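RING finger protein unkempt homolog (Mus musculus, PDB 5ELH) binds specific RNA sequences through clustered CCCH zinc fingers and represses translation, helping to establish and maintain the early morphology of cortical neurons. Local coordinates at residues 7-13 and 40-44. Residues are numbered along the deposited sequence; the frame is centred on the assembly and turned at random.
Sequences YLKEFRT and QRRRR
Arg42 reaches across to the C-terminal end of helix 3-10. Phe11 leaves helical geometry here, so Leu8 O does not get the amide of a continuing helix, while Tyr7 O keeps Phe11 N. Arg42 NH2 gives a nearly straight hydrogen bond to Leu8 O (2.9 Å, 163° at the hydrogen), in the plane of the guanidinium. NH1 meets a lone pair of Phe11 O at 2.9 Å and adds weak bonds to Tyr7 O and Leu8 O. The chain bends at chi3 (-80°), which turns this flat donor group back to the helix end; arginine suits the place because one planar group can serve several carbonyls that converge on it. With an alanine here, Leu8 O and Phe11 O would probably lose these donors and a gap would open beside Thr13 CG2.

Backbone contacts fix the register: Arg42 N bonds to Arg12 O (2.9 Å), the CA-H of Arg41 is directed at Arg12 O, and that of Thr13 at Arg42 O. Water bridges Thr13 O to Arg42 O. Thr13 OG1 also bonds to Glu10 O (2.6 Å) from above its carbonyl plane, holding the turn.

The aliphatic stem of Lys9 lies over the Arg44 guanidinium, CG 3.4 Å above its centre; the like-charged ends lie close together, with Lys9 NZ bonded to Tyr5 OH. Within 7-13, Phe11 CZ lies over one face of the Arg12 guanidinium, whose NE bonds to the carbonyl of zinc ligand Cys32.

Both segments belong to the first Unkempt zinc-finger domain. Carbonyl dipoles, not a salt bridge between them, hold 7-13 to 40-44, and the helix dipole would probably favour the Arg42 charge.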
ATOM      1  N   TYR A   7       7.192   2.421  -3.943  1.00 22.45           N
ATOM      2  CA  TYR A   7       8.347   2.998  -3.255  1.00 18.91           C
ATOM      3  C   TYR A   7       8.024   4.352  -2.632  1.00 18.79           C
ATOM      4  O   TYR A   7       8.325   4.597  -1.458  1.00 20.65           O
ATOM      5  CB  TYR A   7       9.548   3.110  -4.196  1.00 22.05           C
ATOM      6  CG  TYR A   7      10.378   1.851  -4.215  1.00 25.60           C
ATOM      7  CD1 TYR A   7      10.046   0.794  -5.042  1.00 28.54           C
ATOM      8  CD2 TYR A   7      11.473   1.701  -3.367  1.00 21.98           C
ATOM      9  CE1 TYR A   7      10.790  -0.368  -5.048  1.00 33.75           C
ATOM     10  CE2 TYR A   7      12.225   0.532  -3.367  1.00 23.19           C
ATOM     11  CZ  TYR A   7      11.877  -0.493  -4.206  1.00 29.60           C
ATOM     12  OH  TYR A   7      12.624  -1.655  -4.211  1.00 26.61           O
ATOM     13  N   LEU A   8       7.400   5.228  -3.412  1.00 15.89           N
ATOM     14  CA  LEU A   8       7.056   6.565  -2.924  1.00 18.78           C
ATOM     15  C   LEU A   8       6.190   6.526  -1.665  1.00 24.01           C
ATOM     16  O   LEU A   8       6.435   7.257  -0.701  1.00 23.84           O
ATOM     17  CB  LEU A   8       6.328   7.344  -4.010  1.00 20.81           C
ATOM     18  CG  LEU A   8       7.226   7.811  -5.149  1.00 24.42           C
ATOM     19  CD1 LEU A   8       6.390   8.181  -6.350  1.00 22.27           C
ATOM     20  CD2 LEU A   8       8.080   8.978  -4.689  1.00 20.11           C
ATOM     21  N   LYS A   9       5.178   5.669  -1.685  1.00 23.33           N
ATOM     22  CA  LYS A   9       4.195   5.609  -0.614  1.00 24.43           C
ATOM     23  C   LYS A   9       4.669   4.772   0.572  1.00 28.03           C
ATOM     24  O   LYS A   9       4.379   5.098   1.722  1.00 30.99           O
ATOM     25  CB  LYS A   9       2.893   5.021  -1.163  1.00 28.86           C
ATOM     26  CG  LYS A   9       1.787   4.811  -0.130  1.00 38.13           C
ATOM     27  CD  LYS A   9       0.624   4.028  -0.731  1.00 45.88           C
ATOM     28  CE  LYS A   9      -0.585   4.005   0.187  1.00 51.99           C
ATOM     29  NZ  LYS A   9      -1.813   4.461  -0.525  1.00 55.17           N
ATOM     30  N   GLU A  10       5.400   3.700   0.296  1.00 21.31           N
ATOM     31  CA  GLU A  10       5.592   2.651   1.297  1.00 31.35           C
ATOM     32  C   GLU A  10       7.024   2.435   1.782  1.00 31.04           C
ATOM     33  O   GLU A  10       7.212   2.002   2.922  1.00 32.48           O
ATOM     34  CB  GLU A  10       5.029   1.325   0.770  1.00 41.75           C
ATOM     35  CG  GLU A  10       3.671   1.464   0.091  1.00 53.92           C
ATOM     36  CD  GLU A  10       2.708   0.344   0.444  1.00 64.30           C
ATOM     37  OE1 GLU A  10       3.127  -0.836   0.459  1.00 61.85           O
ATOM     38  OE2 GLU A  10       1.524   0.652   0.711  1.00 71.57           O
ATOM     39  N   PHE A  11       8.024   2.712   0.944  1.00 22.08           N
ATOM     40  CA  PHE A  11       9.407   2.359   1.288  1.00 19.43           C
ATOM     41  C   PHE A  11       9.844   2.896   2.652  1.00 22.13           C
ATOM     42  O   PHE A  11       9.858   4.103   2.892  1.00 22.99           O
ATOM     43  CB  PHE A  11      10.403   2.799   0.216  1.00 24.18           C
ATOM     44  CG  PHE A  11      11.788   2.218   0.400  1.00 23.01           C
ATOM     45  CD1 PHE A  11      12.004   0.853   0.295  1.00 29.19           C
ATOM     46  CD2 PHE A  11      12.869   3.040   0.679  1.00 23.58           C
ATOM     47  CE1 PHE A  11      13.276   0.320   0.461  1.00 28.62           C
ATOM     48  CE2 PHE A  11      14.139   2.518   0.845  1.00 25.66           C
ATOM     49  CZ  PHE A  11      14.345   1.158   0.741  1.00 25.77           C
ATOM     50  N   ARG A  12      10.163   1.962   3.543  1.00 21.33           N
ATOM     51  CA  ARG A  12      10.703   2.261   4.869  1.00 23.61           C
ATOM     52  C   ARG A  12       9.795   3.155   5.701  1.00 21.43           C
ATOM     53  O   ARG A  12      10.272   3.899   6.562  1.00 21.37           O
ATOM     54  CB  ARG A  12      12.080   2.906   4.742  1.00 24.23           C
ATOM     55  CG  ARG A  12      13.091   2.041   4.039  1.00 33.44           C
ATOM     56  CD  ARG A  12      13.754   1.066   4.973  1.00 32.54           C
ATOM     57  NE  ARG A  12      14.768   0.293   4.273  1.00 40.34           N
ATOM     58  CZ  ARG A  12      15.951   0.770   3.898  1.00 35.40           C
ATOM     59  NH1 ARG A  12      16.294   2.033   4.147  1.00 29.49           N
ATOM     60  NH2 ARG A  12      16.792  -0.021   3.266  1.00 26.38           N
ATOM     61  N   THR A  13       8.491   3.070   5.448  1.00 22.96           N
ATOM     62  CA  THR A  13       7.508   3.868   6.184  1.00 24.60           C
ATOM     63  C   THR A  13       6.912   3.122   7.372  1.00 24.82           C
ATOM     64  O   THR A  13       6.393   3.744   8.289  1.00 23.81           O
ATOM     65  CB  THR A  13       6.343   4.289   5.276  1.00 22.01           C
ATOM     66  OG1 THR A  13       5.745   3.126   4.687  1.00 20.12           O
ATOM     67  CG2 THR A  13       6.823   5.236   4.204  1.00 19.84           C
ATOM     68  N   GLN A  40      15.719   4.678  10.805  1.00 25.28           N
ATOM     69  CA  GLN A  40      15.605   4.310   9.389  1.00 22.43           C
ATOM     70  C   GLN A  40      14.253   4.674   8.786  1.00 25.72           C
ATOM     71  O   GLN A  40      14.075   4.624   7.563  1.00 20.88           O
ATOM     72  CB  GLN A  40      15.832   2.816   9.210  1.00 25.33           C
ATOM     73  CG  GLN A  40      17.187   2.349   9.648  1.00 29.44           C
ATOM     74  CD  GLN A  40      17.277   0.834   9.697  1.00 36.17           C
ATOM     75  OE1 GLN A  40      16.341   0.154  10.119  1.00 24.33           O
ATOM     76  NE2 GLN A  40      18.406   0.298   9.252  1.00 39.61           N
ATOM     77  N   ARG A  41      13.303   5.039   9.640  1.00 17.98           N
ATOM     78  CA  ARG A  41      11.946   5.307   9.207  1.00 21.33           C
ATOM     79  C   ARG A  41      11.915   6.589   8.391  1.00 19.01           C
ATOM     80  O   ARG A  41      12.512   7.584   8.785  1.00 20.63           O
ATOM     81  CB  ARG A  41      11.028   5.439  10.427  1.00 19.14           C
ATOM     82  CG  ARG A  41       9.619   5.942  10.125  1.00 22.45           C
ATOM     83  CD  ARG A  41       8.767   6.042  11.389  1.00 26.13           C
ATOM     84  NE  ARG A  41       7.481   6.685  11.125  1.00 23.57           N
ATOM     85  CZ  ARG A  41       7.245   7.994  11.232  1.00 25.72           C
ATOM     86  NH1 ARG A  41       8.199   8.836  11.614  1.00 28.30           N
ATOM     87  NH2 ARG A  41       6.039   8.470  10.955  1.00 28.29           N
ATOM     88  N   ARG A  42      11.248   6.554   7.242  1.00 15.37           N
ATOM     89  CA  ARG A  42      10.945   7.786   6.519  1.00 14.29           C
ATOM     90  C   ARG A  42       9.447   8.082   6.538  1.00 20.29           C
ATOM     91  O   ARG A  42       8.612   7.171   6.529  1.00 20.06           O
ATOM     92  CB  ARG A  42      11.473   7.739   5.078  1.00 22.32           C
ATOM     93  CG  ARG A  42      10.911   6.630   4.234  1.00 25.24           C
ATOM     94  CD  ARG A  42      11.285   6.835   2.769  1.00 25.59           C
ATOM     95  NE  ARG A  42      10.420   7.802   2.102  1.00 19.56           N
ATOM     96  CZ  ARG A  42       9.353   7.491   1.367  1.00 20.24           C
ATOM     97  NH1 ARG A  42       8.984   6.225   1.194  1.00 23.59           N
ATOM     98  NH2 ARG A  42       8.658   8.455   0.788  1.00 24.58           N
ATOM     99  N   ARG A  43       9.117   9.370   6.614  1.00 15.49           N
ATOM    100  CA  ARG A  43       7.762   9.837   6.381  1.00 18.71           C
ATOM    101  C   ARG A  43       7.507   9.942   4.883  1.00 12.52           C
ATOM    102  O   ARG A  43       8.336  10.463   4.147  1.00 16.16           O
ATOM    103  CB  ARG A  43       7.574  11.235   6.969  1.00 14.32           C
ATOM    104  CG  ARG A  43       7.837  11.354   8.456  1.00 18.96           C
ATOM    105  CD  ARG A  43       7.872  12.812   8.848  1.00 15.62           C
ATOM    106  NE  ARG A  43       9.046  13.501   8.319  1.00 17.06           N
ATOM    107  CZ  ARG A  43       9.174  14.822   8.236  1.00 17.18           C
ATOM    108  NH1 ARG A  43       8.195  15.624   8.651  1.00 20.31           N
ATOM    109  NH2 ARG A  43      10.284  15.347   7.742  1.00 18.72           N
ATOM    110  N   ARG A  44       6.353   9.453   4.446  1.00 17.38           N
ATOM    111  CA  ARG A  44       5.909   9.626   3.070  1.00 12.57           C
ATOM    112  C   ARG A  44       5.823  11.117   2.766  1.00 18.02           C
ATOM    113  O   ARG A  44       5.263  11.867   3.563  1.00 14.62           O
ATOM    114  CB  ARG A  44       4.532   8.987   2.903  1.00 13.92           C
ATOM    115  CG  ARG A  44       4.016   9.000   1.484  1.00 23.87           C
ATOM    116  CD  ARG A  44       2.584   8.480   1.383  1.00 31.68           C
ATOM    117  NE  ARG A  44       2.128   8.497  -0.010  1.00 42.17           N
ATOM    118  CZ  ARG A  44       0.902   8.179  -0.417  1.00 48.31           C
ATOM    119  NH1 ARG A  44      -0.021   7.816   0.464  1.00 51.62           N
ATOM    120  NH2 ARG A  44       0.599   8.226  -1.711  1.00 51.14           N
TER
HETATM  121  O   HOH W   1       4.600  10.003  -1.849  1.00 26.04           O
HETATM  122  O   HOH W   2      15.933   4.686   5.784  1.00 20.99           O
HETATM  123  O   HOH W   3       6.460   6.703   7.965  1.00 20.65           O